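Local coordinates for virulence sensor protein BvgS (Bordetella pertussis, PDB 6ZJ8) that acts as a virulence sensor histidine kinase, in which this PAS domain probably takes part in passing the signal on to the kinase, at residues A[36-41]-A[51-56]; A[87-92]-A[114-119]. All blocks are in the same frame, centred on the assembly; numbering follows the deposited sequence.

Overall arrangement
Both contacts belong to one PAS domain and rest on the same five-stranded antiparallel sheet, their centres about 12 Å apart. They follow in series along the chain: contact 1 sets strand 37-41 against helix 51-57, and contact 2 later sets the loop after helix 79-87 against strand 110-122. Strand 128-137 lies between these two strands in the sheet. The contacts touch directly, through Y38 CE2 and L88 CD2 at 3.3 Å and Y38 OH and T118 CG2 at 3.6 Å. Y38, together with I37 and R40, packs the two contacts against each other. In sequence, all four segments fall between helix 17-31 and helix 138-155, consistent with a domain through which signals pass.

Contact 1. Residues A[36-41]-A[51-56]; sequences PIYVRD and DAYLDT
The carbonyl oxygen of A52 is held twice by T56, and the ring of P36 lies against it from the strand side. T56 OG1 donates to A52 O at 2.8 Å, approaching nearly end-on to the carbonyl with a C=O...donor angle of 161°, while T56 N adds a weak bond to the same oxygen. P36 CG then comes within 3.7 Å of A52 O. The proline ring packs on the first turn of the helix: its CD meets the methyl of A52, CB and CB of P36 and Y53 face each other at 4.1 Å, and A52 CB approaches P36 N to 3.4 Å.

Further along, two tyrosines meet. The Y53 ring swings toward strand 37-41 because CG is anti to the backbone N (chi1 -174°), and its CE2 comes to 3.5 Å from Y38 CD2. The rings cross obliquely, with planes at 70° and centroids 5.7 Å apart. Outside the two segments, N50 OD1 accepts both I37 N and Y53 N, tying strand start to helix start, and W135 meets the Y53 ring.

The contact thus packs the first strand of the PAS sheet against the short helix that follows the second strand, 46-49. Between the segments the join rests on van der Waals packing of P36 on A52 and Y53 and of Y38 on Y53; its polar tie comes through N50.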
ATOM      1  N   PRO A  36       0.285  -0.379  -5.195  1.00 54.08           N
ATOM      2  CA  PRO A  36       0.929  -0.559  -3.887  1.00 51.55           C
ATOM      3  C   PRO A  36       0.338  -1.730  -3.118  1.00 52.29           C
ATOM      4  O   PRO A  36      -0.882  -1.897  -3.042  1.00 52.09           O
ATOM      5  CB  PRO A  36       0.661   0.772  -3.179  1.00 52.98           C
ATOM      6  CG  PRO A  36       0.557   1.761  -4.283  1.00 52.71           C
ATOM      7  CD  PRO A  36      -0.105   1.026  -5.421  1.00 51.48           C
ATOM      8  N   ILE A  37       1.221  -2.539  -2.539  1.00 51.95           N
ATOM      9  CA  ILE A  37       0.815  -3.635  -1.669  1.00 52.99           C
ATOM     10  C   ILE A  37       1.857  -3.774  -0.571  1.00 55.45           C
ATOM     11  O   ILE A  37       3.054  -3.570  -0.803  1.00 54.85           O
ATOM     12  CB  ILE A  37       0.641  -4.958  -2.443  1.00 53.26           C
ATOM     13  CG1 ILE A  37       0.114  -6.046  -1.503  1.00 54.14           C
ATOM     14  CG2 ILE A  37       1.956  -5.402  -3.054  1.00 53.29           C
ATOM     15  CD1 ILE A  37      -0.195  -7.347  -2.189  1.00 59.89           C
ATOM     16  N   TYR A  38       1.394  -4.117   0.629  1.00 56.34           N
ATOM     17  CA  TYR A  38       2.258  -4.273   1.787  1.00 57.21           C
ATOM     18  C   TYR A  38       1.759  -5.440   2.626  1.00 63.14           C
ATOM     19  O   TYR A  38       0.660  -5.961   2.419  1.00 58.90           O
ATOM     20  CB  TYR A  38       2.293  -2.999   2.638  1.00 57.54           C
ATOM     21  CG  TYR A  38       0.921  -2.570   3.110  1.00 58.40           C
ATOM     22  CD1 TYR A  38       0.377  -3.077   4.285  1.00 59.25           C
ATOM     23  CD2 TYR A  38       0.163  -1.671   2.374  1.00 57.33           C
ATOM     24  CE1 TYR A  38      -0.884  -2.691   4.715  1.00 59.87           C
ATOM     25  CE2 TYR A  38      -1.096  -1.280   2.795  1.00 57.78           C
ATOM     26  CZ  TYR A  38      -1.615  -1.795   3.962  1.00 59.03           C
ATOM     27  OH  TYR A  38      -2.867  -1.404   4.377  1.00 60.34           O
ATOM     28  N   VAL A  39       2.587  -5.847   3.583  1.00 60.13           N
ATOM     29  CA  VAL A  39       2.219  -6.843   4.580  1.00 66.36           C
ATOM     30  C   VAL A  39       2.670  -6.332   5.941  1.00 68.36           C
ATOM     31  O   VAL A  39       3.846  -6.000   6.124  1.00 68.29           O
ATOM     32  CB  VAL A  39       2.843  -8.219   4.285  1.00 67.10           C
ATOM     33  CG1 VAL A  39       2.489  -9.201   5.386  1.00 70.02           C
ATOM     34  CG2 VAL A  39       2.370  -8.730   2.935  1.00 66.35           C
ATOM     35  N   ARG A  40       1.738  -6.273   6.887  1.00 66.20           N
ATOM     36  CA  ARG A  40       1.994  -5.765   8.228  1.00 68.08           C
ATOM     37  C   ARG A  40       1.600  -6.828   9.244  1.00 71.14           C
ATOM     38  O   ARG A  40       0.499  -7.383   9.169  1.00 71.76           O
ATOM     39  CB  ARG A  40       1.219  -4.466   8.465  1.00 67.74           C
ATOM     40  CG  ARG A  40       1.289  -3.943   9.882  1.00 70.80           C
ATOM     41  CD  ARG A  40       0.989  -2.453   9.943  1.00 75.62           C
ATOM     42  NE  ARG A  40      -0.246  -2.091   9.251  1.00 68.97           N
ATOM     43  CZ  ARG A  40      -0.850  -0.912   9.372  1.00 67.78           C
ATOM     44  NH1 ARG A  40      -0.344   0.023  10.167  1.00 67.83           N
ATOM     45  NH2 ARG A  40      -1.968  -0.666   8.703  1.00 66.76           N
ATOM     46  N   ASP A  41       2.498  -7.110  10.186  1.00 74.31           N
ATOM     47  CA  ASP A  41       2.250  -8.157  11.164  1.00 77.73           C
ATOM     48  C   ASP A  41       1.259  -7.671  12.221  1.00 79.61           C
ATOM     49  O   ASP A  41       0.733  -6.556  12.158  1.00 78.94           O
ATOM     50  CB  ASP A  41       3.564  -8.617  11.799  1.00 79.44           C
ATOM     51  CG  ASP A  41       4.186  -7.568  12.706  1.00 81.52           C
ATOM     52  OD1 ASP A  41       3.627  -6.460  12.835  1.00 80.33           O
ATOM     53  OD2 ASP A  41       5.246  -7.860  13.295  1.00 83.91           O
ATOM     54  N   ASP A  51       7.525  -1.793  -4.850  1.00 55.55           N
ATOM     55  CA  ASP A  51       8.055  -0.500  -5.269  1.00 58.27           C
ATOM     56  C   ASP A  51       6.947   0.513  -5.523  1.00 66.35           C
ATOM     57  O   ASP A  51       7.178   1.720  -5.405  1.00 63.43           O
ATOM     58  CB  ASP A  51       8.907  -0.667  -6.523  1.00 59.69           C
ATOM     59  CG  ASP A  51      10.171  -1.457  -6.268  1.00 58.33           C
ATOM     60  OD1 ASP A  51      10.489  -1.716  -5.086  1.00 58.44           O
ATOM     61  OD2 ASP A  51      10.845  -1.818  -7.252  1.00 59.04           O
ATOM     62  N   ALA A  52       5.747   0.051  -5.883  1.00 59.40           N
ATOM     63  CA  ALA A  52       4.623   0.973  -6.013  1.00 55.43           C
ATOM     64  C   ALA A  52       4.326   1.641  -4.679  1.00 53.00           C
ATOM     65  O   ALA A  52       4.040   2.843  -4.622  1.00 55.43           O
ATOM     66  CB  ALA A  52       3.391   0.233  -6.531  1.00 54.42           C
ATOM     67  N   TYR A  53       4.396   0.872  -3.591  1.00 64.23           N
ATOM     68  CA  TYR A  53       4.275   1.437  -2.254  1.00 64.09           C
ATOM     69  C   TYR A  53       5.403   2.427  -1.983  1.00 62.13           C
ATOM     70  O   TYR A  53       5.162   3.604  -1.684  1.00 54.31           O
ATOM     71  CB  TYR A  53       4.286   0.303  -1.225  1.00 56.61           C
ATOM     72  CG  TYR A  53       4.025   0.740   0.194  1.00 56.49           C
ATOM     73  CD1 TYR A  53       4.991   1.414   0.923  1.00 56.01           C
ATOM     74  CD2 TYR A  53       2.814   0.464   0.812  1.00 55.28           C
ATOM     75  CE1 TYR A  53       4.754   1.816   2.220  1.00 57.84           C
ATOM     76  CE2 TYR A  53       2.568   0.860   2.109  1.00 55.80           C
ATOM     77  CZ  TYR A  53       3.540   1.535   2.809  1.00 57.02           C
ATOM     78  OH  TYR A  53       3.299   1.928   4.104  1.00 58.96           O
ATOM     79  N   LEU A  54       6.649   1.963  -2.100  1.00 55.20           N
ATOM     80  CA  LEU A  54       7.793   2.780  -1.707  1.00 52.93           C
ATOM     81  C   LEU A  54       7.907   4.039  -2.556  1.00 61.92           C
ATOM     82  O   LEU A  54       8.217   5.118  -2.038  1.00 53.36           O
ATOM     83  CB  LEU A  54       9.074   1.952  -1.809  1.00 56.12           C
ATOM     84  CG  LEU A  54       9.115   0.706  -0.922  1.00 56.50           C
ATOM     85  CD1 LEU A  54      10.341  -0.140  -1.227  1.00 57.67           C
ATOM     86  CD2 LEU A  54       9.086   1.115   0.547  1.00 58.18           C
ATOM     87  N   ASP A  55       7.669   3.926  -3.865  1.00 53.80           N
ATOM     88  CA  ASP A  55       7.869   5.067  -4.753  1.00 54.97           C
ATOM     89  C   ASP A  55       6.773   6.118  -4.611  1.00 53.95           C
ATOM     90  O   ASP A  55       6.995   7.277  -4.975  1.00 54.65           O
ATOM     91  CB  ASP A  55       7.955   4.595  -6.205  1.00 55.94           C
ATOM     92  CG  ASP A  55       9.277   3.916  -6.522  1.00 57.53           C
ATOM     93  OD1 ASP A  55      10.139   3.826  -5.622  1.00 58.41           O
ATOM     94  OD2 ASP A  55       9.457   3.473  -7.676  1.00 58.54           O
ATOM     95  N   THR A  56       5.599   5.745  -4.100  1.00 54.41           N
ATOM     96  CA  THR A  56       4.597   6.751  -3.770  1.00 52.50           C
ATOM     97  C   THR A  56       5.191   7.834  -2.881  1.00 56.34           C
ATOM     98  O   THR A  56       4.863   9.019  -3.019  1.00 52.88           O
ATOM     99  CB  THR A  56       3.403   6.098  -3.071  1.00 54.76           C
ATOM    100  OG1 THR A  56       2.726   5.227  -3.987  1.00 53.50           O
ATOM    101  CG2 THR A  56       2.430   7.160  -2.554  1.00 53.44           C
TER

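Contact 2. Residues A[87-92]-A[114-119]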
ATOM      1  N   PHE A  87      -2.651   6.677   3.697  1.00 58.06           N
ATOM      2  CA  PHE A  87      -2.926   5.631   2.720  1.00 59.08           C
ATOM      3  C   PHE A  87      -3.325   4.314   3.370  1.00 58.64           C
ATOM      4  O   PHE A  87      -4.026   3.509   2.746  1.00 59.67           O
ATOM      5  CB  PHE A  87      -1.703   5.403   1.831  1.00 56.26           C
ATOM      6  CG  PHE A  87      -1.455   6.508   0.852  1.00 55.71           C
ATOM      7  CD1 PHE A  87      -0.672   7.594   1.198  1.00 55.94           C
ATOM      8  CD2 PHE A  87      -2.005   6.461  -0.418  1.00 55.09           C
ATOM      9  CE1 PHE A  87      -0.441   8.613   0.293  1.00 55.19           C
ATOM     10  CE2 PHE A  87      -1.777   7.474  -1.326  1.00 53.53           C
ATOM     11  CZ  PHE A  87      -0.996   8.551  -0.971  1.00 53.83           C
ATOM     12  N   LEU A  88      -2.887   4.070   4.601  1.00 60.55           N
ATOM     13  CA  LEU A  88      -3.199   2.828   5.288  1.00 59.62           C
ATOM     14  C   LEU A  88      -4.554   2.931   5.976  1.00 62.57           C
ATOM     15  O   LEU A  88      -5.178   3.993   6.030  1.00 63.40           O
ATOM     16  CB  LEU A  88      -2.110   2.495   6.307  1.00 61.25           C
ATOM     17  CG  LEU A  88      -0.697   2.399   5.734  1.00 59.96           C
ATOM     18  CD1 LEU A  88       0.316   2.381   6.856  1.00 60.94           C
ATOM     19  CD2 LEU A  88      -0.549   1.166   4.865  1.00 58.20           C
ATOM     20  N   LEU A  89      -5.009   1.803   6.508  1.00 71.26           N
ATOM     21  CA  LEU A  89      -6.250   1.726   7.258  1.00 76.86           C
ATOM     22  C   LEU A  89      -5.947   1.544   8.740  1.00 82.49           C
ATOM     23  O   LEU A  89      -4.918   0.975   9.115  1.00 83.62           O
ATOM     24  CB  LEU A  89      -7.126   0.575   6.760  1.00 76.82           C
ATOM     25  CG  LEU A  89      -7.637   0.698   5.323  1.00 72.39           C
ATOM     26  CD1 LEU A  89      -8.555  -0.464   4.985  1.00 73.07           C
ATOM     27  CD2 LEU A  89      -8.352   2.025   5.113  1.00 72.15           C
ATOM     28  N   THR A  90      -6.857   2.038   9.575  1.00 84.90           N
ATOM     29  CA  THR A  90      -6.677   1.950  11.017  1.00 90.74           C
ATOM     30  C   THR A  90      -6.648   0.491  11.464  1.00 99.74           C
ATOM     31  O   THR A  90      -7.197  -0.401  10.807  1.00 99.20           O
ATOM     32  CB  THR A  90      -7.798   2.704  11.737  1.00 91.43           C
ATOM     33  OG1 THR A  90      -7.980   3.989  11.130  1.00 89.01           O
ATOM     34  CG2 THR A  90      -7.456   2.896  13.207  1.00 96.74           C
ATOM     35  N   ARG A  91      -5.990   0.252  12.595  1.00114.75           N
ATOM     36  CA  ARG A  91      -5.813  -1.095  13.137  1.00123.23           C
ATOM     37  C   ARG A  91      -7.023  -1.424  14.005  1.00123.34           C
ATOM     38  O   ARG A  91      -7.141  -0.946  15.137  1.00127.08           O
ATOM     39  CB  ARG A  91      -4.507  -1.181  13.921  1.00127.92           C
ATOM     40  CG  ARG A  91      -4.074  -2.596  14.281  1.00139.52           C
ATOM     41  CD  ARG A  91      -2.660  -2.626  14.855  1.00137.04           C
ATOM     42  NE  ARG A  91      -2.538  -1.854  16.090  1.00140.34           N
ATOM     43  CZ  ARG A  91      -2.854  -2.311  17.299  1.00146.89           C
ATOM     44  NH1 ARG A  91      -3.323  -3.542  17.452  1.00142.85           N
ATOM     45  NH2 ARG A  91      -2.704  -1.529  18.360  1.00145.84           N
ATOM     46  N   VAL A  92      -7.928  -2.248  13.472  1.00121.01           N
ATOM     47  CA  VAL A  92      -9.156  -2.587  14.185  1.00123.55           C
ATOM     48  C   VAL A  92      -8.885  -3.710  15.181  1.00129.97           C
ATOM     49  O   VAL A  92      -7.922  -4.474  15.061  1.00130.17           O
ATOM     50  CB  VAL A  92     -10.275  -2.972  13.196  1.00119.69           C
ATOM     51  CG1 VAL A  92     -11.590  -3.205  13.927  1.00122.53           C
ATOM     52  CG2 VAL A  92     -10.444  -1.895  12.137  1.00113.71           C
ATOM     53  N   VAL A 114      -8.245   7.192  -3.651  1.00 54.78           N
ATOM     54  CA  VAL A 114      -7.633   5.874  -3.533  1.00 54.41           C
ATOM     55  C   VAL A 114      -8.650   4.883  -2.989  1.00 58.84           C
ATOM     56  O   VAL A 114      -9.515   5.221  -2.176  1.00 53.34           O
ATOM     57  CB  VAL A 114      -6.376   5.901  -2.633  1.00 54.81           C
ATOM     58  CG1 VAL A 114      -5.308   6.788  -3.246  1.00 54.34           C
ATOM     59  CG2 VAL A 114      -6.730   6.367  -1.223  1.00 56.34           C
ATOM     60  N   TYR A 115      -8.530   3.642  -3.451  1.00 52.91           N
ATOM     61  CA  TYR A 115      -9.340   2.522  -2.987  1.00 55.09           C
ATOM     62  C   TYR A 115      -8.447   1.642  -2.119  1.00 55.63           C
ATOM     63  O   TYR A 115      -7.518   1.005  -2.627  1.00 53.90           O
ATOM     64  CB  TYR A 115      -9.912   1.750  -4.175  1.00 55.19           C
ATOM     65  CG  TYR A 115     -10.905   0.676  -3.801  1.00 56.92           C
ATOM     66  CD1 TYR A 115     -12.176   1.008  -3.358  1.00 58.38           C
ATOM     67  CD2 TYR A 115     -10.578  -0.669  -3.906  1.00 58.53           C
ATOM     68  CE1 TYR A 115     -13.093   0.033  -3.017  1.00 61.25           C
ATOM     69  CE2 TYR A 115     -11.490  -1.655  -3.567  1.00 61.40           C
ATOM     70  CZ  TYR A 115     -12.747  -1.298  -3.124  1.00 63.81           C
ATOM     71  OH  TYR A 115     -13.661  -2.269  -2.784  1.00 67.06           O
ATOM     72  N   GLN A 116      -8.729   1.608  -0.820  1.00 55.64           N
ATOM     73  CA  GLN A 116      -7.890   0.940   0.164  1.00 56.73           C
ATOM     74  C   GLN A 116      -8.493  -0.400   0.574  1.00 58.84           C
ATOM     75  O   GLN A 116      -9.715  -0.564   0.612  1.00 59.76           O
ATOM     76  CB  GLN A 116      -7.715   1.823   1.402  1.00 57.88           C
ATOM     77  CG  GLN A 116      -7.205   3.223   1.105  1.00 57.25           C
ATOM     78  CD  GLN A 116      -7.500   4.195   2.229  1.00 58.74           C
ATOM     79  OE1 GLN A 116      -8.655   4.382   2.613  1.00 58.70           O
ATOM     80  NE2 GLN A 116      -6.458   4.817   2.764  1.00 59.02           N
ATOM     81  N   TRP A 117      -7.623  -1.355   0.898  1.00 58.50           N
ATOM     82  CA  TRP A 117      -8.074  -2.700   1.231  1.00 61.00           C
ATOM     83  C   TRP A 117      -7.080  -3.374   2.166  1.00 61.39           C
ATOM     84  O   TRP A 117      -5.889  -3.053   2.170  1.00 60.96           O
ATOM     85  CB  TRP A 117      -8.253  -3.543  -0.037  1.00 59.61           C
ATOM     86  CG  TRP A 117      -6.991  -3.678  -0.831  1.00 58.05           C
ATOM     87  CD1 TRP A 117      -6.508  -2.799  -1.754  1.00 56.83           C
ATOM     88  CD2 TRP A 117      -6.048  -4.754  -0.769  1.00 58.02           C
ATOM     89  NE1 TRP A 117      -5.323  -3.261  -2.272  1.00 56.31           N
ATOM     90  CE2 TRP A 117      -5.019  -4.461  -1.684  1.00 57.09           C
ATOM     91  CE3 TRP A 117      -5.975  -5.939  -0.029  1.00 59.62           C
ATOM     92  CZ2 TRP A 117      -3.930  -5.307  -1.881  1.00 56.54           C
ATOM     93  CZ3 TRP A 117      -4.892  -6.779  -0.224  1.00 59.13           C
ATOM     94  CH2 TRP A 117      -3.885  -6.460  -1.144  1.00 57.15           C
ATOM     95  N   THR A 118      -7.588  -4.318   2.961  1.00 65.14           N
ATOM     96  CA  THR A 118      -6.747  -5.151   3.808  1.00 66.07           C
ATOM     97  C   THR A 118      -7.383  -6.527   3.941  1.00 68.93           C
ATOM     98  O   THR A 118      -8.609  -6.647   4.021  1.00 71.71           O
ATOM     99  CB  THR A 118      -6.541  -4.545   5.204  1.00 67.23           C
ATOM    100  OG1 THR A 118      -7.806  -4.393   5.859  1.00 70.17           O
ATOM    101  CG2 THR A 118      -5.850  -3.193   5.112  1.00 65.58           C
ATOM    102  N   ILE A 119      -6.540  -7.561   3.966  1.00 67.79           N
ATOM    103  CA  ILE A 119      -6.973  -8.934   4.158  1.00 70.89           C
ATOM    104  C   ILE A 119      -6.183  -9.505   5.337  1.00 72.09           C
ATOM    105  O   ILE A 119      -4.948  -9.509   5.293  1.00 71.25           O
ATOM    106  CB  ILE A 119      -6.758  -9.806   2.911  1.00 69.95           C
ATOM    107  CG1 ILE A 119      -7.407  -9.180   1.674  1.00 69.74           C
ATOM    108  CG2 ILE A 119      -7.317 -11.205   3.144  1.00 72.15           C
ATOM    109  CD1 ILE A 119      -8.896  -9.379   1.605  1.00 73.58           C
TER
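Where helix 79-87 ends, the chain turns into a loop that runs across the PAS sheet, and this contact lays that loop on strand 110-122. F87 and Q116 make the polar link. Q116 NE2 donates to F87 O at 2.8 Å, but the N-H...O angle of 141° makes the bond weak. The same nitrogen also has a weak bond to E86 O, so one side-chain amide serves two carbonyls at the C-terminal end of the helix. Its reach is explained by the torsions: CG lies beside the backbone N (chi1 -54°) and the chain is extended beyond it.

On the other end of that amide, L89 CD2 packs 3.4 Å from Q116 OE1. The second branch of L89 goes to the next inward-facing residue of the strand: CD1 meets T118 CG2 at 3.8 Å. The leucine thus spans two successive same-face residues of the strand, one methyl on Q116 and one on T118, lying slantwise over both side chains. At the helix end, F87 CE2 touches V114 CG1 at 4.1 Å, the two side chains crossing at about a right angle. The F87 ring also meets the rings of W135 and F57, the latter with planes near 90°.

V114, Q116 and T118 all point their CB atoms toward the loop, whereas W117 points away, so the contact uses one face of the strand. The two weak bonds from the buried Q116 probably help satisfy the carbonyls where the helix ends, while F87, at the helix end, packs on V114, and L89, in the loop, packs on Q116 and T118.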